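Local coordinates for protein desmoplakin (Homo sapiens, PDB 3R6N) that probably helps anchor intermediate filaments at desmosomes in cell adhesion, this fragment being a rigid run of four spectrin repeats from the plakin domain, at residues A[216-221]-A[354-359]; A[226-231]-A[365-370]; A[232-237]-A[372-377]; A[360-365]-A[419-424]. All coordinates share one frame; numbering follows the deposited sequence.

Contact 1 (A[216-221]-A[354-359]); sequences KGLQDS and EAILAL
Gln219 and Ile356 mark the closest backbone approach, with CA atoms 5.5 Å apart, where the helical segments 216-221 and 354-359 run nearly parallel at 14° with their axes 9.5 Å apart. The parent helices are 167-225 and 340-384. Helix 234-265 packs against both of them, touching Leu218 through Tyr254 and Ile356 through Ile251. The packing is that of the helical bundles of spectrin repeats.

The apolar pair of this contact is Leu218 with Ile356. The two side chains cross at about a right angle. Ile356 sends CG1 out beside its backbone N, opposite the carbonyl carbon (chi1 -77°). The chain then continues straight, and this carries CD1 across to the neighbouring helix. There CD1 lies 3.5 Å from Leu218 CB and 3.6 Å from Leu218 CD2, so it touches both the root and one branch of the leucine.

Gln219 covers the other side of the contact. Its chain is fully stretched, and it brings NE2 to 3.5 Å from Ala355 CB. One turn further on, the CD2 branch of Leu359 rests 3.4 Å from the backbone oxygen Gln219 O.

The touching groups are methyls, aliphatic chains, backbone and the Gln219 amide, which meets only a methyl here. Between these segments the contact rests on packing and burial rather than on directional polar bonds.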
loop_
_atom_site.group_PDB
_atom_site.type_symbol
_atom_site.label_atom_id
_atom_site.label_comp_id
_atom_site.label_asym_id
_atom_site.label_seq_id
_atom_site.Cartn_x
_atom_site.Cartn_y
_atom_site.Cartn_z
ATOM N N LYS A 216 2.111 -8.928 -28.620
ATOM C CA LYS A 216 3.297 -9.318 -29.362
ATOM C C LYS A 216 2.987 -10.575 -30.164
ATOM O O LYS A 216 3.419 -10.719 -31.308
ATOM C CB LYS A 216 4.477 -9.551 -28.417
ATOM C CG LYS A 216 5.820 -9.668 -29.119
ATOM C CD LYS A 216 6.972 -9.667 -28.124
ATOM C CE LYS A 216 8.315 -9.704 -28.836
ATOM N NZ LYS A 216 9.449 -9.812 -27.878
ATOM N N GLY A 217 2.221 -11.476 -29.560
ATOM C CA GLY A 217 1.822 -12.706 -30.216
ATOM C C GLY A 217 0.611 -12.515 -31.108
ATOM O O GLY A 217 0.136 -13.459 -31.739
ATOM N N LEU A 218 0.111 -11.285 -31.158
ATOM C CA LEU A 218 -1.021 -10.951 -32.014
ATOM C C LEU A 218 -0.501 -10.335 -33.306
ATOM O O LEU A 218 -1.123 -10.454 -34.361
ATOM C CB LEU A 218 -1.963 -9.979 -31.301
ATOM C CG LEU A 218 -3.369 -9.826 -31.883
ATOM C CD1 LEU A 218 -4.067 -11.174 -31.930
ATOM C CD2 LEU A 218 -4.179 -8.830 -31.073
ATOM N N GLN A 219 0.652 -9.682 -33.212
ATOM C CA GLN A 219 1.302 -9.094 -34.373
ATOM C C GLN A 219 1.667 -10.171 -35.390
ATOM O O GLN A 219 1.768 -9.903 -36.586
ATOM C CB GLN A 219 2.551 -8.321 -33.945
ATOM C CG GLN A 219 3.372 -7.766 -35.097
ATOM C CD GLN A 219 4.493 -6.859 -34.626
ATOM O OE1 GLN A 219 5.523 -6.730 -35.292
ATOM N NE2 GLN A 219 4.299 -6.223 -33.474
ATOM N N ASP A 220 1.860 -11.395 -34.909
ATOM C CA ASP A 220 2.195 -12.508 -35.787
ATOM C C ASP A 220 0.954 -13.324 -36.140
ATOM O O ASP A 220 0.813 -13.797 -37.267
ATOM C CB ASP A 220 3.250 -13.405 -35.140
ATOM C CG ASP A 220 3.808 -14.435 -36.103
ATOM O OD1 ASP A 220 3.992 -14.098 -37.292
ATOM O OD2 ASP A 220 4.060 -15.580 -35.673
ATOM N N SER A 221 0.059 -13.483 -35.169
ATOM C CA SER A 221 -1.182 -14.222 -35.378
ATOM C C SER A 221 -1.969 -13.675 -36.565
ATOM O O SER A 221 -2.368 -14.426 -37.456
ATOM C CB SER A 221 -2.049 -14.175 -34.118
ATOM O OG SER A 221 -3.366 -14.627 -34.387
ATOM N N GLU A 354 0.462 -0.088 -31.122
ATOM C CA GLU A 354 0.645 0.771 -32.289
ATOM C C GLU A 354 1.164 -0.006 -33.495
ATOM O O GLU A 354 0.825 0.305 -34.636
ATOM C CB GLU A 354 1.609 1.914 -31.966
ATOM C CG GLU A 354 1.131 2.862 -30.880
ATOM C CD GLU A 354 0.064 3.824 -31.362
ATOM O OE1 GLU A 354 -0.342 3.731 -32.543
ATOM O OE2 GLU A 354 -0.365 4.677 -30.556
ATOM N N ALA A 355 1.997 -1.010 -33.235
ATOM C CA ALA A 355 2.530 -1.856 -34.294
ATOM C C ALA A 355 1.403 -2.651 -34.937
ATOM O O ALA A 355 1.309 -2.737 -36.163
ATOM C CB ALA A 355 3.587 -2.791 -33.745
ATOM N N ILE A 356 0.554 -3.241 -34.103
ATOM C CA ILE A 356 -0.617 -3.955 -34.586
ATOM C C ILE A 356 -1.501 -3.023 -35.400
ATOM O O ILE A 356 -1.893 -3.348 -36.523
ATOM C CB ILE A 356 -1.440 -4.547 -33.431
ATOM C CG1 ILE A 356 -0.764 -5.808 -32.892
ATOM C CG2 ILE A 356 -2.855 -4.864 -33.889
ATOM C CD1 ILE A 356 -1.550 -6.499 -31.803
ATOM N N LEU A 357 -1.803 -1.859 -34.832
ATOM C CA LEU A 357 -2.661 -0.885 -35.494
ATOM C C LEU A 357 -2.149 -0.557 -36.895
ATOM O O LEU A 357 -2.931 -0.410 -37.834
ATOM C CB LEU A 357 -2.755 0.387 -34.654
ATOM C CG LEU A 357 -4.074 1.153 -34.757
ATOM C CD1 LEU A 357 -5.244 0.199 -34.584
ATOM C CD2 LEU A 357 -4.135 2.277 -33.729
ATOM N N ALA A 358 -0.829 -0.454 -37.028
ATOM C CA ALA A 358 -0.197 -0.154 -38.306
ATOM C C ALA A 358 -0.303 -1.345 -39.253
ATOM O O ALA A 358 -0.595 -1.188 -40.442
ATOM C CB ALA A 358 1.259 0.224 -38.095
ATOM N N LEU A 359 -0.051 -2.535 -38.719
ATOM C CA LEU A 359 -0.145 -3.760 -39.499
ATOM C C LEU A 359 -1.549 -3.915 -40.061
ATOM O O LEU A 359 -1.730 -4.306 -41.213
ATOM C CB LEU A 359 0.203 -4.968 -38.632
ATOM C CG LEU A 359 0.001 -6.329 -39.291
ATOM C CD1 LEU A 359 0.906 -6.467 -40.507
ATOM C CD2 LEU A 359 0.250 -7.453 -38.298
#

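Contact 2 (A[226-231]-A[365-370]); sequences YPCDKN and INMKSL
Leu370 approaches the flat peptide group that joins Asp229 to Lys230 from one side. Its CD2 lies 3.2 Å from Asp229 O, tilted well out of the carbonyl plane. Its other branch, CD1, sits 3.9 Å from Lys230 CA. The second flat group is the Asn366 amide, which has Cys228 SG near its root, 4.3 Å from Asn366 CB. Asn366 OD1 is hydrogen-bonded to Ser420 OG and Glu421 N.

In this spectrin-repeat helical bundle, the loop between helices 167-225 and 234-265 lies along helix 340-384, which offers Asn366, Met367 and Leu370 from one side.

Cys228 and Met367 form the apolar pair, with Cys228 SG 3.8 Å from Met367 CG. Both side chains start beside their own backbone N. Met367 then bends at chi3 (-58°), and its side chain also packs on Ile241 and Leu244 of helix 234-265. Met422 closes over Cys228, Asn366 and Leu370. The amine of Lys230 leads away to a salt bridge with Asp427.

Inside the helix, Ser369 OG donates to Asn366 O at 2.7 Å, from 39° above the carbonyl plane and on the same face as Leu370 N.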
loop_
_atom_site.group_PDB
_atom_site.type_symbol
_atom_site.label_atom_id
_atom_site.label_comp_id
_atom_site.label_asym_id
_atom_site.label_seq_id
_atom_site.Cartn_x
_atom_site.Cartn_y
_atom_site.Cartn_z
ATOM N N TYR A 226 -4.428 -13.457 -42.166
ATOM C CA TYR A 226 -4.803 -12.679 -43.342
ATOM C C TYR A 226 -3.626 -12.505 -44.293
ATOM O O TYR A 226 -2.865 -11.546 -44.175
ATOM C CB TYR A 226 -5.337 -11.301 -42.940
ATOM C CG TYR A 226 -6.480 -11.330 -41.948
ATOM C CD1 TYR A 226 -6.345 -10.766 -40.684
ATOM C CD2 TYR A 226 -7.695 -11.919 -42.275
ATOM C CE1 TYR A 226 -7.388 -10.788 -39.774
ATOM C CE2 TYR A 226 -8.743 -11.946 -41.370
ATOM C CZ TYR A 226 -8.585 -11.380 -40.123
ATOM O OH TYR A 226 -9.627 -11.409 -39.224
ATOM N N PRO A 227 -3.471 -13.439 -45.242
ATOM C CA PRO A 227 -2.460 -13.312 -46.291
ATOM C C PRO A 227 -3.020 -12.499 -47.447
ATOM O O PRO A 227 -4.223 -12.552 -47.705
ATOM C CB PRO A 227 -2.248 -14.757 -46.724
ATOM C CG PRO A 227 -3.599 -15.364 -46.570
ATOM C CD PRO A 227 -4.219 -14.704 -45.355
ATOM N N CYS A 228 -2.161 -11.754 -48.132
ATOM C CA CYS A 228 -2.611 -10.893 -49.219
ATOM C C CYS A 228 -1.853 -11.164 -50.512
ATOM O O CYS A 228 -0.782 -10.603 -50.740
ATOM C CB CYS A 228 -2.469 -9.421 -48.824
ATOM S SG CYS A 228 -3.332 -8.965 -47.303
ATOM N N ASP A 229 -2.413 -12.025 -51.353
ATOM C CA ASP A 229 -1.831 -12.290 -52.662
ATOM C C ASP A 229 -2.777 -11.848 -53.772
ATOM O O ASP A 229 -3.992 -11.808 -53.588
ATOM C CB ASP A 229 -1.473 -13.769 -52.820
ATOM C CG ASP A 229 -2.668 -14.683 -52.637
ATOM O OD1 ASP A 229 -2.974 -15.454 -53.572
ATOM O OD2 ASP A 229 -3.294 -14.629 -51.558
ATOM N N LYS A 230 -2.204 -11.527 -54.926
ATOM C CA LYS A 230 -2.957 -10.966 -56.043
ATOM C C LYS A 230 -3.910 -11.962 -56.693
ATOM O O LYS A 230 -4.738 -11.584 -57.521
ATOM C CB LYS A 230 -1.990 -10.432 -57.100
ATOM C CG LYS A 230 -1.032 -9.372 -56.585
ATOM C CD LYS A 230 0.110 -9.147 -57.563
ATOM C CE LYS A 230 -0.405 -8.914 -58.973
ATOM N NZ LYS A 230 0.711 -8.721 -59.937
ATOM N N ASN A 231 -3.795 -13.231 -56.324
ATOM C CA ASN A 231 -4.560 -14.279 -56.994
ATOM C C ASN A 231 -5.777 -14.772 -56.212
ATOM O O ASN A 231 -6.308 -15.847 -56.492
ATOM C CB ASN A 231 -3.646 -15.452 -57.364
ATOM C CG ASN A 231 -2.545 -15.053 -58.335
ATOM O OD1 ASN A 231 -1.357 -15.203 -58.044
ATOM N ND2 ASN A 231 -2.937 -14.540 -59.498
ATOM N N ILE A 365 -5.797 -1.690 -46.505
ATOM C CA ILE A 365 -5.652 -1.006 -47.782
ATOM C C ILE A 365 -5.131 -1.953 -48.851
ATOM O O ILE A 365 -5.440 -1.795 -50.027
ATOM C CB ILE A 365 -4.719 0.212 -47.668
ATOM C CG1 ILE A 365 -3.307 -0.234 -47.289
ATOM C CG2 ILE A 365 -5.259 1.205 -46.648
ATOM C CD1 ILE A 365 -2.394 0.911 -46.906
ATOM N N ASN A 366 -4.341 -2.940 -48.437
ATOM C CA ASN A 366 -3.856 -3.952 -49.365
ATOM C C ASN A 366 -5.011 -4.690 -50.016
ATOM O O ASN A 366 -5.048 -4.850 -51.235
ATOM C CB ASN A 366 -2.931 -4.946 -48.663
ATOM C CG ASN A 366 -1.476 -4.526 -48.719
ATOM O OD1 ASN A 366 -1.050 -3.845 -49.652
ATOM N ND2 ASN A 366 -0.703 -4.934 -47.718
ATOM N N MET A 367 -5.960 -5.132 -49.202
ATOM C CA MET A 367 -7.120 -5.844 -49.719
ATOM C C MET A 367 -8.094 -4.898 -50.411
ATOM O O MET A 367 -8.632 -5.222 -51.467
ATOM C CB MET A 367 -7.811 -6.625 -48.606
ATOM C CG MET A 367 -6.865 -7.556 -47.871
ATOM S SD MET A 367 -7.673 -9.006 -47.177
ATOM C CE MET A 367 -8.896 -8.241 -46.120
ATOM N N LYS A 368 -8.311 -3.727 -49.822
ATOM C CA LYS A 368 -9.193 -2.733 -50.423
ATOM C C LYS A 368 -8.761 -2.404 -51.849
ATOM O O LYS A 368 -9.593 -2.112 -52.712
ATOM C CB LYS A 368 -9.248 -1.464 -49.566
ATOM C CG LYS A 368 -10.431 -1.423 -48.604
ATOM C CD LYS A 368 -11.750 -1.298 -49.363
ATOM C CE LYS A 368 -12.908 -1.956 -48.620
ATOM N NZ LYS A 368 -13.204 -1.301 -47.317
ATOM N N SER A 369 -7.457 -2.461 -52.092
ATOM C CA SER A 369 -6.918 -2.173 -53.412
ATOM C C SER A 369 -7.040 -3.390 -54.311
ATOM O O SER A 369 -7.157 -3.262 -55.527
ATOM C CB SER A 369 -5.455 -1.743 -53.318
ATOM O OG SER A 369 -4.630 -2.837 -52.958
ATOM N N LEU A 370 -7.003 -4.576 -53.715
ATOM C CA LEU A 370 -7.143 -5.798 -54.491
ATOM C C LEU A 370 -8.590 -5.966 -54.932
ATOM O O LEU A 370 -8.875 -6.658 -55.907
ATOM C CB LEU A 370 -6.688 -7.012 -53.685
ATOM C CG LEU A 370 -6.666 -8.315 -54.486
ATOM C CD1 LEU A 370 -5.736 -8.185 -55.683
ATOM C CD2 LEU A 370 -6.262 -9.487 -53.610
#

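Contact 3 (A[232-237]-A[372-377]); sequences MPLQHL and SWHYCM
His374 points its ring at the start of helix 234-265, and Leu234 slides past it in the opposite direction. The contact is part of a bundle of helices of the spectrin kind: helix 340-384 packs against helix 234-265 just where the latter begins, with Pro233 at its N-cap position.

The imidazole has neighbours on both faces and at its edge. Leu234 N stands 4.2 Å above one face, toward the rim. Trp373 CE3 lies over the opposite face, 3.8 Å above the His374 ring plane, again toward the rim. The Leu237 side chain runs at about a right angle to that of His374 and brings CD1 to the ring edge, in its plane, 3.9 Å from His374 ND1. Met232 O lies at the edge too, near CE1.

Leu234 also serves a second aromatic. With CG opposite its backbone N (chi1 180°), it reaches over so that CD1 is 3.6 Å from His374 CB. The same methyl comes obliquely to the Tyr375 ring, and the two side chains cross at about a right angle. Tyr375 in turn meets His409 ring to ring, while Trp373 meets Phe423 in the same way. Both methyls of Leu234 touch one ring carbon: CD1 is 4.0 Å and CD2 4.1 Å from Tyr375 CE1.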
loop_
_atom_site.group_PDB
_atom_site.type_symbol
_atom_site.label_atom_id
_atom_site.label_comp_id
_atom_site.label_asym_id
_atom_site.label_seq_id
_atom_site.Cartn_x
_atom_site.Cartn_y
_atom_site.Cartn_z
ATOM N N MET A 232 -6.219 -13.985 -55.237
ATOM C CA MET A 232 -7.399 -14.334 -54.454
ATOM C C MET A 232 -8.676 -13.926 -55.174
ATOM O O MET A 232 -8.755 -12.831 -55.729
ATOM C CB MET A 232 -7.352 -13.670 -53.079
ATOM C CG MET A 232 -6.306 -14.242 -52.142
ATOM S SD MET A 232 -6.330 -13.451 -50.521
ATOM C CE MET A 232 -5.790 -11.794 -50.935
ATOM N N PRO A 233 -9.683 -14.810 -55.166
ATOM C CA PRO A 233 -10.984 -14.539 -55.787
ATOM C C PRO A 233 -11.714 -13.382 -55.104
ATOM O O PRO A 233 -11.449 -13.086 -53.940
ATOM C CB PRO A 233 -11.747 -15.852 -55.582
ATOM C CG PRO A 233 -11.079 -16.500 -54.417
ATOM C CD PRO A 233 -9.635 -16.150 -54.557
ATOM N N LEU A 234 -12.627 -12.744 -55.831
ATOM C CA LEU A 234 -13.336 -11.564 -55.344
ATOM C C LEU A 234 -14.180 -11.840 -54.103
ATOM O O LEU A 234 -14.174 -11.056 -53.151
ATOM C CB LEU A 234 -14.227 -10.993 -56.451
ATOM C CG LEU A 234 -15.047 -9.754 -56.086
ATOM C CD1 LEU A 234 -14.196 -8.507 -56.223
ATOM C CD2 LEU A 234 -16.286 -9.650 -56.961
ATOM N N GLN A 235 -14.914 -12.945 -54.119
ATOM C CA GLN A 235 -15.785 -13.298 -53.004
ATOM C C GLN A 235 -14.986 -13.445 -51.713
ATOM O O GLN A 235 -15.273 -12.786 -50.715
ATOM C CB GLN A 235 -16.542 -14.592 -53.303
ATOM C CG GLN A 235 -17.464 -15.043 -52.185
ATOM C CD GLN A 235 -18.141 -16.363 -52.492
ATOM O OE1 GLN A 235 -18.292 -16.740 -53.654
ATOM N NE2 GLN A 235 -18.549 -17.077 -51.449
ATOM N N HIS A 236 -13.982 -14.314 -51.746
ATOM C CA HIS A 236 -13.121 -14.557 -50.596
ATOM C C HIS A 236 -12.615 -13.263 -49.958
ATOM O O HIS A 236 -12.524 -13.159 -48.735
ATOM C CB HIS A 236 -11.937 -15.430 -51.007
ATOM C CG HIS A 236 -10.825 -15.446 -50.009
ATOM N ND1 HIS A 236 -10.852 -16.232 -48.876
ATOM C CD2 HIS A 236 -9.653 -14.769 -49.970
ATOM C CE1 HIS A 236 -9.744 -16.040 -48.185
ATOM N NE2 HIS A 236 -8.999 -15.158 -48.826
ATOM N N LEU A 237 -12.282 -12.285 -50.793
ATOM C CA LEU A 237 -11.771 -11.002 -50.316
ATOM C C LEU A 237 -12.792 -10.255 -49.468
ATOM O O LEU A 237 -12.503 -9.847 -48.343
ATOM C CB LEU A 237 -11.348 -10.122 -51.492
ATOM C CG LEU A 237 -9.994 -10.418 -52.129
ATOM C CD1 LEU A 237 -9.793 -9.551 -53.360
ATOM C CD2 LEU A 237 -8.879 -10.192 -51.121
ATOM N N SER A 372 -10.616 -3.193 -55.618
ATOM C CA SER A 372 -10.803 -2.198 -56.666
ATOM C C SER A 372 -10.188 -2.679 -57.970
ATOM O O SER A 372 -10.618 -2.287 -59.052
ATOM C CB SER A 372 -10.196 -0.851 -56.263
ATOM O OG SER A 372 -11.036 -0.154 -55.359
ATOM N N TRP A 373 -9.174 -3.529 -57.857
ATOM C CA TRP A 373 -8.527 -4.099 -59.028
ATOM C C TRP A 373 -9.506 -5.013 -59.748
ATOM O O TRP A 373 -9.701 -4.901 -60.957
ATOM C CB TRP A 373 -7.273 -4.873 -58.620
ATOM C CG TRP A 373 -6.452 -5.349 -59.779
ATOM C CD1 TRP A 373 -5.592 -4.608 -60.531
ATOM C CD2 TRP A 373 -6.408 -6.678 -60.313
ATOM N NE1 TRP A 373 -5.017 -5.390 -61.505
ATOM C CE2 TRP A 373 -5.501 -6.666 -61.392
ATOM C CE3 TRP A 373 -7.049 -7.877 -59.985
ATOM C CZ2 TRP A 373 -5.219 -7.803 -62.142
ATOM C CZ3 TRP A 373 -6.768 -9.006 -60.733
ATOM C CH2 TRP A 373 -5.861 -8.960 -61.799
ATOM N N HIS A 374 -10.133 -5.906 -58.991
ATOM C CA HIS A 374 -11.107 -6.832 -59.557
ATOM C C HIS A 374 -12.325 -6.123 -60.140
ATOM O O HIS A 374 -12.725 -6.393 -61.271
ATOM C CB HIS A 374 -11.538 -7.865 -58.518
ATOM C CG HIS A 374 -10.626 -9.048 -58.435
ATOM N ND1 HIS A 374 -10.040 -9.455 -57.256
ATOM C CD2 HIS A 374 -10.198 -9.910 -59.387
ATOM C CE1 HIS A 374 -9.292 -10.520 -57.484
ATOM N NE2 HIS A 374 -9.369 -10.817 -58.769
ATOM N N TYR A 375 -12.910 -5.211 -59.369
ATOM C CA TYR A 375 -14.044 -4.429 -59.848
ATOM C C TYR A 375 -13.700 -3.732 -61.161
ATOM O O TYR A 375 -14.552 -3.585 -62.037
ATOM C CB TYR A 375 -14.478 -3.402 -58.799
ATOM C CG TYR A 375 -15.277 -3.983 -57.653
ATOM C CD1 TYR A 375 -16.100 -5.088 -57.843
ATOM C CD2 TYR A 375 -15.215 -3.423 -56.381
ATOM C CE1 TYR A 375 -16.838 -5.622 -56.796
ATOM C CE2 TYR A 375 -15.946 -3.948 -55.327
ATOM C CZ TYR A 375 -16.757 -5.046 -55.539
ATOM O OH TYR A 375 -17.483 -5.569 -54.491
ATOM N N CYS A 376 -12.446 -3.310 -61.289
ATOM C CA CYS A 376 -11.966 -2.660 -62.504
ATOM C C CYS A 376 -11.870 -3.615 -63.688
ATOM O O CYS A 376 -12.161 -3.238 -64.822
ATOM C CB CYS A 376 -10.601 -2.016 -62.264
ATOM S SG CYS A 376 -10.672 -0.385 -61.514
ATOM N N MET A 377 -11.451 -4.847 -63.426
ATOM C CA MET A 377 -11.292 -5.831 -64.490
ATOM C C MET A 377 -12.643 -6.312 -65.025
ATOM O O MET A 377 -12.784 -6.579 -66.217
ATOM C CB MET A 377 -10.440 -7.010 -64.013
ATOM C CG MET A 377 -9.088 -6.600 -63.438
ATOM S SD MET A 377 -8.011 -5.772 -64.626
ATOM C CE MET A 377 -7.376 -7.175 -65.539
#

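Contact 4 (A[360-365]-A[419-424]); sequences WNQLYI and GSEMFG
Gln362 and Glu421 reach toward each other across the contact, and each gets there by a different conformation. Gln362 starts with CG opposite its backbone N and then bends sharply at chi2 (80°), which turns the amide group toward the loop. Glu421 places CG between its backbone N and carbonyl carbon (chi1 58°) and runs extended beyond it. Its carboxylate then comes up to the glutamine chain at an oblique angle, with Glu421 OE2 3.3 Å from Gln362 CG. The amide and carboxylate planes are 38° apart.

The acidic residue belongs to the loop between helices 399-417 and 425-447, which folds over helix 340-384 in this spectrin-like region. Ser420 makes an ST turn there. Its OG accepts a hydrogen bond from the backbone nitrogen two residues on, with Ser420 OG and Met422 N 3.2 Å apart. The same hydroxyl is hydrogen-bonded to Ser369 OG, one of its links to the helix, so it joins the turn to the helix surface.

Ile365 comes from the same helix as Gln362, one turn further on. Its chain runs straight out beyond CG1, and its terminal methyl packs against the backbone of Gly419, with Ile365 CD1 3.9 Å from Gly419 C.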
loop_
_atom_site.group_PDB
_atom_site.type_symbol
_atom_site.label_atom_id
_atom_site.label_comp_id
_atom_site.label_asym_id
_atom_site.label_seq_id
_atom_site.Cartn_x
_atom_site.Cartn_y
_atom_site.Cartn_z
ATOM N N TRP A 360 -2.543 -3.605 -39.234
ATOM C CA TRP A 360 -3.935 -3.662 -39.650
ATOM C C TRP A 360 -4.162 -2.718 -40.821
ATOM O O TRP A 360 -4.772 -3.092 -41.819
ATOM C CB TRP A 360 -4.855 -3.282 -38.488
ATOM C CG TRP A 360 -6.305 -3.590 -38.732
ATOM C CD1 TRP A 360 -6.988 -4.695 -38.314
ATOM C CD2 TRP A 360 -7.253 -2.781 -39.446
ATOM N NE1 TRP A 360 -8.297 -4.626 -38.722
ATOM C CE2 TRP A 360 -8.487 -3.462 -39.419
ATOM C CE3 TRP A 360 -7.179 -1.548 -40.103
ATOM C CZ2 TRP A 360 -9.634 -2.954 -40.022
ATOM C CZ3 TRP A 360 -8.319 -1.047 -40.703
ATOM C CH2 TRP A 360 -9.529 -1.748 -40.658
ATOM N N ASN A 361 -3.661 -1.494 -40.692
ATOM C CA ASN A 361 -3.808 -0.496 -41.747
ATOM C C ASN A 361 -3.227 -0.963 -43.077
ATOM O O ASN A 361 -3.781 -0.682 -44.137
ATOM C CB ASN A 361 -3.174 0.835 -41.336
ATOM C CG ASN A 361 -4.066 1.648 -40.418
ATOM O OD1 ASN A 361 -5.282 1.451 -40.377
ATOM N ND2 ASN A 361 -3.465 2.574 -39.679
ATOM N N GLN A 362 -2.111 -1.681 -43.016
ATOM C CA GLN A 362 -1.453 -2.166 -44.222
ATOM C C GLN A 362 -2.261 -3.286 -44.876
ATOM O O GLN A 362 -2.508 -3.254 -46.079
ATOM C CB GLN A 362 -0.030 -2.639 -43.913
ATOM C CG GLN A 362 0.844 -2.848 -45.146
ATOM C CD GLN A 362 1.411 -1.551 -45.701
ATOM O OE1 GLN A 362 0.792 -0.892 -46.540
ATOM N NE2 GLN A 362 2.600 -1.181 -45.235
ATOM N N LEU A 363 -2.677 -4.266 -44.082
ATOM C CA LEU A 363 -3.478 -5.376 -44.593
ATOM C C LEU A 363 -4.813 -4.905 -45.152
ATOM O O LEU A 363 -5.340 -5.489 -46.094
ATOM C CB LEU A 363 -3.735 -6.417 -43.502
ATOM C CG LEU A 363 -2.530 -7.112 -42.868
ATOM C CD1 LEU A 363 -2.996 -8.114 -41.821
ATOM C CD2 LEU A 363 -1.678 -7.796 -43.925
ATOM N N TYR A 364 -5.364 -3.855 -44.557
ATOM C CA TYR A 364 -6.663 -3.342 -44.969
ATOM C C TYR A 364 -6.583 -2.751 -46.369
ATOM O O TYR A 364 -7.212 -3.248 -47.302
ATOM C CB TYR A 364 -7.143 -2.281 -43.982
ATOM C CG TYR A 364 -8.577 -1.841 -44.176
ATOM C CD1 TYR A 364 -9.633 -2.707 -43.915
ATOM C CD2 TYR A 364 -8.877 -0.549 -44.596
ATOM C CE1 TYR A 364 -10.946 -2.306 -44.079
ATOM C CE2 TYR A 364 -10.189 -0.138 -44.761
ATOM C CZ TYR A 364 -11.218 -1.021 -44.502
ATOM O OH TYR A 364 -12.526 -0.617 -44.664
ATOM N N ILE A 365 -5.797 -1.690 -46.505
ATOM C CA ILE A 365 -5.652 -1.006 -47.782
ATOM C C ILE A 365 -5.131 -1.953 -48.851
ATOM O O ILE A 365 -5.440 -1.795 -50.027
ATOM C CB ILE A 365 -4.719 0.212 -47.668
ATOM C CG1 ILE A 365 -3.307 -0.234 -47.289
ATOM C CG2 ILE A 365 -5.259 1.205 -46.648
ATOM C CD1 ILE A 365 -2.394 0.911 -46.906
ATOM N N GLY A 419 -0.706 3.682 -51.186
ATOM C CA GLY A 419 0.090 3.121 -50.109
ATOM C C GLY A 419 -0.061 1.619 -49.955
ATOM O O GLY A 419 -0.157 1.108 -48.841
ATOM N N SER A 420 -0.072 0.907 -51.077
ATOM C CA SER A 420 -0.254 -0.539 -51.056
ATOM C C SER A 420 1.021 -1.262 -51.467
ATOM O O SER A 420 1.856 -0.708 -52.182
ATOM C CB SER A 420 -1.405 -0.943 -51.983
ATOM O OG SER A 420 -1.583 -2.349 -51.995
ATOM N N GLU A 421 1.165 -2.503 -51.012
ATOM C CA GLU A 421 2.324 -3.316 -51.361
ATOM C C GLU A 421 1.919 -4.508 -52.225
ATOM O O GLU A 421 2.643 -5.498 -52.315
ATOM C CB GLU A 421 3.048 -3.787 -50.097
ATOM C CG GLU A 421 2.185 -4.593 -49.136
ATOM C CD GLU A 421 2.630 -4.448 -47.690
ATOM O OE1 GLU A 421 3.317 -3.452 -47.380
ATOM O OE2 GLU A 421 2.292 -5.323 -46.863
ATOM N N MET A 422 0.761 -4.398 -52.864
ATOM C CA MET A 422 0.225 -5.482 -53.676
ATOM C C MET A 422 0.567 -5.311 -55.151
ATOM O O MET A 422 0.616 -6.284 -55.909
ATOM C CB MET A 422 -1.291 -5.563 -53.505
ATOM C CG MET A 422 -1.728 -5.973 -52.115
ATOM S SD MET A 422 -1.555 -7.743 -51.844
ATOM C CE MET A 422 -3.040 -8.341 -52.653
ATOM N N PHE A 423 0.803 -4.068 -55.557
ATOM C CA PHE A 423 1.038 -3.768 -56.961
ATOM C C PHE A 423 2.295 -2.933 -57.186
ATOM O O PHE A 423 2.366 -1.770 -56.788
ATOM C CB PHE A 423 -0.179 -3.062 -57.561
ATOM C CG PHE A 423 -1.449 -3.855 -57.453
ATOM C CD1 PHE A 423 -1.814 -4.743 -58.452
ATOM C CD2 PHE A 423 -2.276 -3.716 -56.352
ATOM C CE1 PHE A 423 -2.982 -5.476 -58.354
ATOM C CE2 PHE A 423 -3.445 -4.446 -56.247
ATOM C CZ PHE A 423 -3.799 -5.327 -57.249
ATOM N N GLY A 424 3.286 -3.546 -57.825
ATOM C CA GLY A 424 4.488 -2.843 -58.229
ATOM C C GLY A 424 4.206 -2.022 -59.470
ATOM O O GLY A 424 3.148 -2.164 -60.082
#

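How the contacts relate
From the N terminus, the chain passes 216-221 at the end of helix 167-225, then the loop 226-231, then 232-237 at the start of helix 234-265. It next traverses the SH3 domain and returns as helix 340-384, which meets these three segments in the same order. Contacts 1, 2 and 3 therefore cross one another, each closing a loop of 132 to 134 residues that holds the SH3 domain. Contact 4 closes a shorter loop of 53 residues. It follows contact 1 in series but crosses contacts 2 and 3. It ties helix 340-384 to the loop between helices 399-417 and 425-447. Contacts 2 and 4 have centres about 7 Å apart and share Ile365.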